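Local structure of lipase (Rhizopus chinensis, 6A0W) at residues Phe83-Thr88 against Tyr143-Lys148; Ala137-Ser142 against Gly203-Gly208; Pro17-Thr22 against Asn273-Phe278; Ala38-Glu43 against Val259-Ser264. The protein probably hydrolyses ester bonds of triacylglycerols as a class 3 lipase of the alpha/beta-hydrolase clan, with an N-terminal segment that regulates its affinity for substrate. All blocks are in the same frame, centred on the assembly; numbering follows the deposited sequence.

How the contacts relate
From the N terminus, the chain first lays down 17-22, an arm that waits until 273-278 to close contact 3, the longest loop of the four. Within that loop, 38-43 meets 259-264 in contact 4, where the first long helix packs on a strand near one end of the central sheet. Contacts 1 and 2 both fall inside contact 4 and cross each other: 83-88, 137-142, 143-148 and 203-208 alternate along the chain. They share helix 137-160, which contact 1 joins to the outermost strand at the other end of the sheet and contact 2 to the loop after strand 197-202. T88 and S142 probably hydrogen-bond where the two adjoin.

Contact 1 of 4, residues Phe83-Thr88 against Tyr143-Lys148; sequences FTSLLT and YNQVVK
F83 and V146 make the apolar half of this contact, their side chains crossing at about a right angle. CE2 of the F83 ring lies 3.8 Å from V146 CB, and CD2 approaches the same carbon. With a chi1 of 50°, F83 holds its ring between its own backbone N and carbonyl carbon, turned to the helix, where it also packs on D149 and Y150. V146 CG1 touches both partners, lying 3.9 Å from S85 CB and close to the F83 ring. Strand 78-85 forms one outer edge of the central mixed sheet of the alpha/beta-hydrolase fold, and helix 137-160 lies against it, the two local axes 8.3 Å apart and running nearly antiparallel at 153°. F83 is tied by its backbone to G92 on the next strand. Polar contact is indirect. S85 OG sits 3.5 Å from Q145 CB, an aliphatic neighbour, and instead shares a water with the amide. That water lies 2.9 Å from S85 OG and donates to Q145 OE1 at 2.7 Å. Q145 bends at chi2 (-63°), folding its amide back so that OE1 comes to the water on the exposed side of the contact.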
loop_
_atom_site.group_PDB
_atom_site.type_symbol
_atom_site.label_atom_id
_atom_site.label_comp_id
_atom_site.label_asym_id
_atom_site.label_seq_id
_atom_site.Cartn_x
_atom_site.Cartn_y
_atom_site.Cartn_z
ATOM N N PHE A 83 12.698 -4.100 -11.066
ATOM C CA PHE A 83 13.339 -2.788 -11.194
ATOM C C PHE A 83 13.696 -2.181 -9.823
ATOM O O PHE A 83 13.099 -2.503 -8.798
ATOM C CB PHE A 83 12.445 -1.808 -11.954
ATOM C CG PHE A 83 11.042 -1.740 -11.442
ATOM C CD1 PHE A 83 10.082 -2.632 -11.896
ATOM C CD2 PHE A 83 10.688 -0.808 -10.488
ATOM C CE1 PHE A 83 8.790 -2.599 -11.393
ATOM C CE2 PHE A 83 9.393 -0.757 -9.998
ATOM C CZ PHE A 83 8.450 -1.651 -10.456
ATOM N N THR A 84 14.654 -1.271 -9.817
ATOM C CA THR A 84 15.171 -0.708 -8.604
ATOM C C THR A 84 15.585 0.704 -8.921
ATOM O O THR A 84 16.169 0.935 -9.962
ATOM C CB THR A 84 16.415 -1.483 -8.135
ATOM O OG1 THR A 84 16.044 -2.824 -7.809
ATOM C CG2 THR A 84 17.019 -0.838 -6.869
ATOM N N SER A 85 15.200 1.661 -8.092
ATOM C CA SER A 85 15.778 2.988 -8.112
ATOM C C SER A 85 16.590 3.193 -6.825
ATOM O O SER A 85 16.046 3.196 -5.725
ATOM C CB SER A 85 14.687 4.058 -8.251
ATOM O OG SER A 85 15.130 5.377 -7.868
ATOM N N LEU A 86 17.896 3.407 -6.972
ATOM C CA LEU A 86 18.818 3.419 -5.846
ATOM C C LEU A 86 18.563 4.553 -4.917
ATOM O O LEU A 86 18.802 4.444 -3.701
ATOM C CB LEU A 86 20.268 3.567 -6.323
ATOM C CG LEU A 86 21.049 2.324 -6.719
ATOM C CD1 LEU A 86 22.495 2.757 -6.979
ATOM C CD2 LEU A 86 20.948 1.284 -5.606
ATOM N N LEU A 87 18.359 5.724 -5.493
ATOM C CA LEU A 87 18.285 6.952 -4.674
ATOM C C LEU A 87 17.412 6.866 -3.413
ATOM O O LEU A 87 17.667 7.595 -2.448
ATOM C CB LEU A 87 17.773 8.089 -5.518
ATOM C CG LEU A 87 18.732 9.003 -6.238
ATOM C CD1 LEU A 87 17.876 10.046 -6.957
ATOM C CD2 LEU A 87 19.692 9.647 -5.248
ATOM N N THR A 88 16.275 6.159 -3.503
ATOM C CA THR A 88 15.361 5.965 -2.344
ATOM C C THR A 88 15.155 4.484 -2.041
ATOM O O THR A 88 14.288 4.092 -1.236
ATOM C CB THR A 88 13.957 6.586 -2.613
ATOM O OG1 THR A 88 13.413 6.065 -3.834
ATOM C CG2 THR A 88 14.028 8.112 -2.667
ATOM N N TYR A 143 8.497 7.769 -7.645
ATOM C CA TYR A 143 7.605 7.293 -8.669
ATOM C C TYR A 143 8.154 7.662 -10.046
ATOM O O TYR A 143 8.130 6.835 -10.978
ATOM C CB TYR A 143 6.154 7.822 -8.491
ATOM C CG TYR A 143 5.227 7.247 -9.539
ATOM C CD1 TYR A 143 4.963 5.892 -9.556
ATOM C CD2 TYR A 143 4.804 8.013 -10.612
ATOM C CE1 TYR A 143 4.274 5.296 -10.576
ATOM C CE2 TYR A 143 4.087 7.439 -11.654
ATOM C CZ TYR A 143 3.831 6.079 -11.630
ATOM O OH TYR A 143 3.178 5.441 -12.664
ATOM N N ASN A 144 8.554 8.919 -10.204
ATOM C CA ASN A 144 9.006 9.381 -11.529
ATOM C C ASN A 144 10.286 8.674 -12.013
ATOM O O ASN A 144 10.480 8.531 -13.219
ATOM C CB ASN A 144 9.154 10.907 -11.541
ATOM C CG ASN A 144 7.814 11.615 -11.678
ATOM O OD1 ASN A 144 7.008 11.214 -12.457
ATOM N ND2 ASN A 144 7.565 12.629 -10.871
ATOM N N GLN A 145 11.051 8.075 -11.103
ATOM C CA GLN A 145 12.134 7.159 -11.496
ATOM C C GLN A 145 11.628 5.814 -11.972
ATOM O O GLN A 145 12.040 5.322 -13.025
ATOM C CB GLN A 145 13.123 6.919 -10.354
ATOM C CG GLN A 145 13.847 8.157 -9.849
ATOM C CD GLN A 145 14.711 8.769 -10.959
ATOM O OE1 GLN A 145 15.494 8.061 -11.617
ATOM N NE2 GLN A 145 14.397 10.007 -11.324
ATOM N N VAL A 146 10.693 5.215 -11.247
ATOM C CA VAL A 146 10.341 3.825 -11.565
ATOM C C VAL A 146 9.302 3.694 -12.672
ATOM O O VAL A 146 9.203 2.612 -13.311
ATOM C CB VAL A 146 9.919 3.010 -10.313
ATOM C CG1 VAL A 146 11.083 2.958 -9.329
ATOM C CG2 VAL A 146 8.688 3.618 -9.670
ATOM N N VAL A 147 8.575 4.793 -12.946
ATOM C CA VAL A 147 7.520 4.735 -13.984
ATOM C C VAL A 147 8.072 4.293 -15.349
ATOM O O VAL A 147 7.452 3.504 -16.053
ATOM C CB VAL A 147 6.697 6.051 -14.078
ATOM C CG1 VAL A 147 7.535 7.219 -14.568
ATOM C CG2 VAL A 147 5.552 5.868 -15.027
ATOM N N LYS A 148 9.317 4.655 -15.643
ATOM C CA LYS A 148 9.937 4.307 -16.925
ATOM C C LYS A 148 10.145 2.822 -16.995
ATOM O O LYS A 148 10.155 2.246 -18.076
ATOM C CB LYS A 148 11.321 4.963 -17.024
ATOM C CG LYS A 148 11.242 6.477 -16.957
ATOM C CD LYS A 148 12.572 7.100 -16.571
ATOM C CE LYS A 148 12.601 8.576 -16.937
ATOM N NZ LYS A 148 13.855 9.194 -16.433
HETATM O O HOH W 1 16.647 5.969 -10.319
#

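Contact 2 of 4, residues Ala137-Ser142 against Gly203-Gly208; sequences AGFLSS and GCPRVG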
loop_
_atom_site.group_PDB
_atom_site.type_symbol
_atom_site.label_atom_id
_atom_site.label_comp_id
_atom_site.label_asym_id
_atom_site.label_seq_id
_atom_site.Cartn_x
_atom_site.Cartn_y
_atom_site.Cartn_z
ATOM N N ALA A 137 6.661 15.049 -1.733
ATOM C CA ALA A 137 7.665 15.267 -2.798
ATOM C C ALA A 137 8.580 14.062 -3.013
ATOM O O ALA A 137 8.883 13.659 -4.153
ATOM C CB ALA A 137 8.517 16.484 -2.470
ATOM N N GLY A 138 8.967 13.457 -1.902
ATOM C CA GLY A 138 9.752 12.222 -1.925
ATOM C C GLY A 138 9.055 11.105 -2.663
ATOM O O GLY A 138 9.631 10.496 -3.565
ATOM N N PHE A 139 7.806 10.804 -2.295
ATOM C CA PHE A 139 7.171 9.667 -2.940
ATOM C C PHE A 139 7.105 9.904 -4.453
ATOM O O PHE A 139 7.236 8.984 -5.265
ATOM C CB PHE A 139 5.779 9.393 -2.355
ATOM C CG PHE A 139 5.735 9.198 -0.847
ATOM C CD1 PHE A 139 6.828 8.780 -0.119
ATOM C CD2 PHE A 139 4.545 9.382 -0.169
ATOM C CE1 PHE A 139 6.769 8.697 1.266
ATOM C CE2 PHE A 139 4.456 9.270 1.206
ATOM C CZ PHE A 139 5.569 8.896 1.927
ATOM N N LEU A 140 6.723 11.111 -4.841
ATOM C CA LEU A 140 6.552 11.425 -6.252
ATOM C C LEU A 140 7.865 11.386 -7.044
ATOM O O LEU A 140 7.881 10.893 -8.174
ATOM C CB LEU A 140 5.878 12.800 -6.421
ATOM C CG LEU A 140 5.489 13.179 -7.855
ATOM C CD1 LEU A 140 4.397 12.292 -8.375
ATOM C CD2 LEU A 140 5.033 14.633 -7.942
ATOM N N SER A 141 8.975 11.840 -6.460
ATOM C CA SER A 141 10.291 11.655 -7.130
ATOM C C SER A 141 10.644 10.205 -7.356
ATOM O O SER A 141 11.059 9.827 -8.451
ATOM C CB SER A 141 11.446 12.282 -6.341
ATOM O OG SER A 141 11.000 12.703 -5.076
ATOM N N SER A 142 10.374 9.369 -6.359
ATOM C CA SER A 142 10.631 7.944 -6.519
ATOM C C SER A 142 9.766 7.361 -7.625
ATOM O O SER A 142 10.251 6.607 -8.489
ATOM C CB SER A 142 10.431 7.177 -5.197
ATOM O OG SER A 142 11.168 7.743 -4.143
ATOM N N GLY A 203 -0.256 -0.912 5.507
ATOM C CA GLY A 203 0.582 0.094 6.162
ATOM C C GLY A 203 0.982 1.293 5.289
ATOM O O GLY A 203 2.028 1.918 5.494
ATOM N N CYS A 204 0.076 1.717 4.424
ATOM C CA CYS A 204 0.296 2.876 3.554
ATOM C C CYS A 204 0.282 4.203 4.312
ATOM O O CYS A 204 -0.664 4.502 5.064
ATOM C CB CYS A 204 -0.751 2.909 2.449
ATOM S SG CYS A 204 -0.310 4.034 1.083
ATOM N N PRO A 205 1.350 4.996 4.182
ATOM C CA PRO A 205 1.265 6.372 4.710
ATOM C C PRO A 205 0.284 7.246 3.916
ATOM O O PRO A 205 -0.203 6.862 2.843
ATOM C CB PRO A 205 2.686 6.923 4.489
ATOM C CG PRO A 205 3.134 6.197 3.269
ATOM C CD PRO A 205 2.594 4.791 3.412
ATOM N N ARG A 206 -0.044 8.401 4.482
ATOM C CA ARG A 206 -0.734 9.422 3.706
ATOM C C ARG A 206 0.191 9.839 2.562
ATOM O O ARG A 206 1.428 9.840 2.714
ATOM C CB ARG A 206 -1.141 10.616 4.565
ATOM C CG ARG A 206 -2.198 10.273 5.616
ATOM C CD ARG A 206 -2.793 11.496 6.280
ATOM N NE ARG A 206 -3.704 11.109 7.338
ATOM C CZ ARG A 206 -3.365 10.894 8.604
ATOM N NH1 ARG A 206 -2.136 11.092 9.018
ATOM N NH2 ARG A 206 -4.284 10.542 9.497
ATOM N N VAL A 207 -0.424 10.062 1.402
ATOM C CA VAL A 207 0.298 10.313 0.178
ATOM C C VAL A 207 0.150 11.727 -0.387
ATOM O O VAL A 207 1.128 12.291 -0.900
ATOM C CB VAL A 207 -0.112 9.305 -0.889
ATOM C CG1 VAL A 207 0.519 9.663 -2.223
ATOM C CG2 VAL A 207 0.275 7.903 -0.443
ATOM N N GLY A 208 -1.045 12.314 -0.288
ATOM C CA GLY A 208 -1.273 13.656 -0.800
ATOM C C GLY A 208 -2.229 14.488 0.021
ATOM O O GLY A 208 -2.703 14.026 1.042
#
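The ring of F139 meets R206 O at its edge, in the plane of the ring, with CE2 3.4 Å from the oxygen. V207 CA lies farther along the same margin, 4.4 Å from F139 CD2. P205 approaches the tip obliquely, its CG 3.9 Å from F139 CZ, so CZ and CE2 at the far end of the ring meet P205 and R206, with V207 more distant beside CD2. Stacked with this ring is that of H136, just before the helix, and L173 and A176 of helix 173-188 also touch F139. With CG anti to the carbonyl carbon (chi1 -55°), F139 sends its ring off the first turn of helix 137-160 into the interior. R206 O is buried here without a hydrogen-bonding partner, and the slightly positive C-H edge of the ring may be a weak substitute for one. The side chain of R206 leaves in the other direction, to a salt bridge with E267 and a bond to P237 O. V207 adds a backbone bond to H136. Thus the loop between strand 197-202 and helix 210-218 is fastened to helix 137-160, and P205 lies close to what appears to be the nucleophile elbow and Ser-His-Asp triad of an alpha/beta-hydrolase lipase.

Contact 3 of 4, residues Pro17-Thr22 against Asn273-Phe278; sequences PPIPAT and NSIVPF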
loop_
_atom_site.group_PDB
_atom_site.type_symbol
_atom_site.label_atom_id
_atom_site.label_comp_id
_atom_site.label_asym_id
_atom_site.label_seq_id
_atom_site.Cartn_x
_atom_site.Cartn_y
_atom_site.Cartn_z
ATOM N N PRO A 17 -4.239 2.130 26.729
ATOM C CA PRO A 17 -5.639 1.693 26.673
ATOM C C PRO A 17 -5.797 0.548 25.671
ATOM O O PRO A 17 -5.310 0.650 24.542
ATOM C CB PRO A 17 -6.418 2.941 26.198
ATOM C CG PRO A 17 -5.457 4.074 26.169
ATOM C CD PRO A 17 -4.063 3.496 26.191
ATOM N N PRO A 18 -6.411 -0.566 26.106
ATOM C CA PRO A 18 -6.778 -1.600 25.152
ATOM C C PRO A 18 -7.427 -0.976 23.927
ATOM O O PRO A 18 -8.010 0.107 24.010
ATOM C CB PRO A 18 -7.807 -2.421 25.926
ATOM C CG PRO A 18 -7.454 -2.225 27.359
ATOM C CD PRO A 18 -7.030 -0.791 27.427
ATOM N N ILE A 19 -7.364 -1.656 22.798
ATOM C CA ILE A 19 -8.066 -1.139 21.609
ATOM C C ILE A 19 -9.571 -1.172 21.831
ATOM O O ILE A 19 -10.104 -2.238 22.070
ATOM C CB ILE A 19 -7.743 -1.990 20.371
ATOM C CG1 ILE A 19 -6.250 -1.859 20.012
ATOM C CG2 ILE A 19 -8.570 -1.549 19.181
ATOM C CD1 ILE A 19 -5.816 -2.841 18.932
ATOM N N PRO A 20 -10.271 -0.035 21.659
ATOM C CA PRO A 20 -11.682 0.060 22.054
ATOM C C PRO A 20 -12.599 -0.654 21.098
ATOM O O PRO A 20 -12.207 -0.909 19.968
ATOM C CB PRO A 20 -11.973 1.564 22.027
ATOM C CG PRO A 20 -10.624 2.213 22.099
ATOM C CD PRO A 20 -9.739 1.290 21.307
ATOM N N ALA A 21 -13.727 -1.136 21.623
ATOM C CA ALA A 21 -14.615 -2.050 20.888
ATOM C C ALA A 21 -15.177 -1.244 19.730
ATOM O O ALA A 21 -15.330 -0.035 19.872
ATOM C CB ALA A 21 -15.753 -2.517 21.799
ATOM N N THR A 22 -15.520 -1.858 18.603
ATOM C CA THR A 22 -16.142 -1.053 17.547
ATOM C C THR A 22 -17.515 -1.630 17.379
ATOM O O THR A 22 -17.621 -2.836 17.287
ATOM C CB THR A 22 -15.368 -0.962 16.177
ATOM O OG1 THR A 22 -14.655 -2.170 15.865
ATOM C CG2 THR A 22 -14.381 0.256 16.154
ATOM N N ASN A 273 -7.595 5.318 13.311
ATOM C CA ASN A 273 -7.385 6.642 13.899
ATOM C C ASN A 273 -7.886 6.711 15.337
ATOM O O ASN A 273 -7.468 7.594 16.082
ATOM C CB ASN A 273 -8.056 7.746 13.080
ATOM C CG ASN A 273 -7.359 7.967 11.756
ATOM O OD1 ASN A 273 -6.160 7.730 11.643
ATOM N ND2 ASN A 273 -8.098 8.429 10.758
ATOM N N SER A 274 -8.718 5.752 15.725
ATOM C CA SER A 274 -9.219 5.647 17.113
ATOM C C SER A 274 -8.155 5.219 18.119
ATOM O O SER A 274 -8.391 5.406 19.289
ATOM C CB SER A 274 -10.425 4.680 17.208
ATOM O OG SER A 274 -10.055 3.329 17.062
ATOM N N ILE A 275 -7.015 4.648 17.702
ATOM C CA ILE A 275 -5.943 4.315 18.653
ATOM C C ILE A 275 -4.795 5.358 18.771
ATOM O O ILE A 275 -3.894 5.222 19.598
ATOM C CB ILE A 275 -5.374 2.887 18.460
ATOM C CG1 ILE A 275 -4.794 2.642 17.052
ATOM C CG2 ILE A 275 -6.442 1.843 18.753
ATOM C CD1 ILE A 275 -3.450 3.285 16.823
ATOM N N VAL A 276 -4.873 6.438 18.016
ATOM C CA VAL A 276 -3.871 7.489 18.035
ATOM C C VAL A 276 -3.945 8.187 19.393
ATOM O O VAL A 276 -5.034 8.414 19.846
ATOM C CB VAL A 276 -4.183 8.463 16.891
ATOM C CG1 VAL A 276 -3.529 9.821 17.065
ATOM C CG2 VAL A 276 -3.771 7.859 15.553
ATOM N N PRO A 277 -2.839 8.422 20.099
ATOM C CA PRO A 277 -1.461 8.426 19.552
ATOM C C PRO A 277 -0.629 7.248 20.032
ATOM O O PRO A 277 0.607 7.243 19.960
ATOM C CB PRO A 277 -0.886 9.741 20.092
ATOM C CG PRO A 277 -1.581 9.906 21.424
ATOM C CD PRO A 277 -3.003 9.408 21.189
ATOM N N PHE A 278 -1.315 6.209 20.459
ATOM C CA PHE A 278 -0.654 5.035 20.968
ATOM C C PHE A 278 -0.400 4.084 19.817
ATOM O O PHE A 278 -1.063 3.052 19.680
ATOM C CB PHE A 278 -1.508 4.379 22.072
ATOM C CG PHE A 278 -1.799 5.297 23.229
ATOM C CD1 PHE A 278 -0.811 5.593 24.154
ATOM C CD2 PHE A 278 -3.035 5.891 23.370
ATOM C CE1 PHE A 278 -1.059 6.430 25.218
ATOM C CE2 PHE A 278 -3.282 6.749 24.420
ATOM C CZ PHE A 278 -2.297 7.015 25.347
#
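P17, I19 and P20 run alongside F278, I275 and S274 in opposite order, with CA atoms closest at 6.6 Å between I19 and I275, although neither segment is in a strand here. Segment 273-278 bends through a turn after its 3-10 residues. The peptide before P277 is cis, and F278 N bonds back to I275 O at 2.9 Å, a type VI turn that delivers the F278 ring to the arm. P17 sets its CD over one face of that ring, 3.9 Å from the centroid and 14° off the ring normal, a CH-pi contact; the two side chains cross at about a right angle. I275 uses its CG2, which meets I19 CG1 at 3.9 Å and I19 CG2 at nearly the same distance. Its other branch is placed between backbone N and carbonyl carbon (chi1 59°), and the end of that branch leads away from the arm. P20 CD reaches the same methyl more loosely, 4.2 Å from I275 CG2. W251 packs against both isoleucines, and R230 bonds to P17 O and F278 O, bridging the two segments. The direct touches are all between carbon atoms, and the proline-rich arm has few N-H groups to offer; K253 bonds to P20 O. This is consistent with a peripheral segment held on the domain surface by apolar packing and by bonds from R230 and K253.

Contact 4 of 4, residues Ala38-Glu43 against Val259-Ser264; sequences AAQIKE and VQICTS. With SO4 (sulfate ion), chain B.
Q40 reaches from helix 38-53 over I261 to a sulfate, probably acquired from the crystallisation liquor. Its CB starts toward the strand. CG is the first atom to near the ion, 4.0 Å from sulfate O2, and the extended chain (chi2 171°) then carries the amide past I261. There CD, OE1 and NE2 are almost equally far from I261 CD1, with OE1 3.8 Å from that methyl. The two ends of the amide are fixed by different partners: OE1 accepts from T37 N just before the segment, and NE2 donates to sulfate O3 at 2.9 Å, the N-H...O angle being a bent 144°. E43 OE1 also lies 3.4 Å from sulfate O2, an approach of two oxygens that probably costs some repulsion; it has a weak hydrogen bond with Y200 OH. From the next position on the helix, I41 meets V259 tip to tip, I41 CD1 3.6 Å from V259 CG2, with I41 CG1 close behind. Strand 258-262 is bonded along V259 and I261 to A36 and V34, and C262 at its end is disulfide-linked to C271. The helix therefore folds back, directly after the outermost strand 33-35, onto the strand next to it, as one of the helices that flank the sheet in the layered alpha/beta-hydrolase fold.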
loop_
_atom_site.group_PDB
_atom_site.type_symbol
_atom_site.label_atom_id
_atom_site.label_comp_id
_atom_site.label_asym_id
_atom_site.label_seq_id
_atom_site.Cartn_x
_atom_site.Cartn_y
_atom_site.Cartn_z
ATOM N N ALA A 38 -14.978 -13.424 5.792
ATOM C CA ALA A 38 -13.870 -14.334 5.616
ATOM C C ALA A 38 -13.303 -14.174 4.222
ATOM O O ALA A 38 -12.086 -14.223 4.029
ATOM C CB ALA A 38 -14.325 -15.777 5.828
ATOM N N ALA A 39 -14.195 -14.156 3.244
ATOM C CA ALA A 39 -13.779 -14.006 1.840
ATOM C C ALA A 39 -12.971 -12.712 1.587
ATOM O O ALA A 39 -11.976 -12.769 0.885
ATOM C CB ALA A 39 -14.985 -14.048 0.911
ATOM N N GLN A 40 -13.436 -11.579 2.119
ATOM C CA GLN A 40 -12.736 -10.296 2.007
ATOM C C GLN A 40 -11.383 -10.335 2.696
ATOM O O GLN A 40 -10.375 -9.984 2.094
ATOM C CB GLN A 40 -13.560 -9.152 2.586
ATOM C CG GLN A 40 -14.806 -8.813 1.783
ATOM C CD GLN A 40 -15.710 -7.829 2.486
ATOM O OE1 GLN A 40 -16.097 -8.019 3.639
ATOM N NE2 GLN A 40 -15.986 -6.713 1.813
ATOM N N ILE A 41 -11.338 -10.935 3.881
ATOM C CA ILE A 41 -10.074 -11.110 4.606
ATOM C C ILE A 41 -9.103 -11.943 3.779
ATOM O O ILE A 41 -7.906 -11.652 3.712
ATOM C CB ILE A 41 -10.305 -11.724 6.024
ATOM C CG1 ILE A 41 -10.956 -10.696 6.941
ATOM C CG2 ILE A 41 -9.022 -12.253 6.665
ATOM C CD1 ILE A 41 -11.574 -11.317 8.171
ATOM N N LYS A 42 -9.587 -13.031 3.216
ATOM C CA LYS A 42 -8.725 -13.845 2.385
ATOM C C LYS A 42 -8.117 -13.048 1.226
ATOM O O LYS A 42 -6.967 -13.245 0.827
ATOM C CB LYS A 42 -9.515 -15.015 1.832
ATOM C CG LYS A 42 -8.662 -16.057 1.134
ATOM C CD LYS A 42 -9.520 -17.267 0.801
ATOM C CE LYS A 42 -8.740 -18.564 0.927
ATOM N NZ LYS A 42 -8.451 -19.124 -0.420
ATOM N N GLU A 43 -8.906 -12.165 0.643
ATOM C CA GLU A 43 -8.434 -11.457 -0.530
ATOM C C GLU A 43 -7.422 -10.385 -0.115
ATOM O O GLU A 43 -6.370 -10.233 -0.746
ATOM C CB GLU A 43 -9.630 -10.874 -1.287
ATOM C CG GLU A 43 -9.258 -9.717 -2.181
ATOM C CD GLU A 43 -10.462 -9.172 -2.888
ATOM O OE1 GLU A 43 -11.078 -8.215 -2.363
ATOM O OE2 GLU A 43 -10.753 -9.710 -3.965
ATOM N N VAL A 259 -11.550 -8.118 11.736
ATOM C CA VAL A 259 -11.096 -7.088 10.791
ATOM C C VAL A 259 -12.256 -6.173 10.439
ATOM O O VAL A 259 -13.272 -6.641 9.951
ATOM C CB VAL A 259 -10.578 -7.736 9.502
ATOM C CG1 VAL A 259 -9.989 -6.666 8.577
ATOM C CG2 VAL A 259 -9.515 -8.799 9.812
ATOM N N GLN A 260 -12.162 -4.895 10.769
ATOM C CA GLN A 260 -13.291 -3.981 10.590
ATOM C C GLN A 260 -13.076 -3.103 9.343
ATOM O O GLN A 260 -12.007 -2.503 9.173
ATOM C CB GLN A 260 -13.448 -3.077 11.811
ATOM C CG GLN A 260 -13.888 -3.828 13.066
ATOM C CD GLN A 260 -15.180 -4.634 12.847
ATOM O OE1 GLN A 260 -16.159 -4.111 12.321
ATOM N NE2 GLN A 260 -15.158 -5.917 13.177
ATOM N N ILE A 261 -14.120 -2.974 8.530
ATOM C CA ILE A 261 -14.136 -2.084 7.379
ATOM C C ILE A 261 -14.888 -0.791 7.648
ATOM O O ILE A 261 -16.095 -0.764 7.912
ATOM C CB ILE A 261 -14.663 -2.797 6.127
ATOM C CG1 ILE A 261 -13.885 -4.064 5.905
ATOM C CG2 ILE A 261 -14.630 -1.888 4.882
ATOM C CD1 ILE A 261 -14.314 -4.864 4.679
ATOM N N CYS A 262 -14.161 0.315 7.609
ATOM C CA CYS A 262 -14.792 1.610 7.581
ATOM C C CYS A 262 -15.058 1.946 6.114
ATOM O O CYS A 262 -14.139 2.327 5.389
ATOM C CB CYS A 262 -13.928 2.670 8.268
ATOM S SG CYS A 262 -13.864 2.548 10.088
ATOM N N THR A 263 -16.316 1.804 5.690
ATOM C CA THR A 263 -16.670 1.756 4.276
ATOM C C THR A 263 -16.577 3.119 3.577
ATOM O O THR A 263 -16.645 3.189 2.368
ATOM C CB THR A 263 -18.123 1.263 4.076
ATOM O OG1 THR A 263 -18.978 2.063 4.904
ATOM C CG2 THR A 263 -18.234 -0.203 4.428
ATOM N N SER A 264 -16.514 4.195 4.333
ATOM C CA SER A 264 -16.347 5.520 3.760
ATOM C C SER A 264 -15.024 5.644 2.993
ATOM O O SER A 264 -14.039 5.019 3.376
ATOM C CB SER A 264 -16.392 6.535 4.917
ATOM O OG SER A 264 -15.821 7.810 4.577
HETATM S S SO4 B . -14.740 -5.622 -1.641
HETATM O O1 SO4 B . -13.748 -4.762 -1.012
HETATM O O2 SO4 B . -14.239 -6.983 -1.780
HETATM O O3 SO4 B . -15.944 -5.605 -0.819
HETATM O O4 SO4 B . -15.068 -5.104 -2.961
#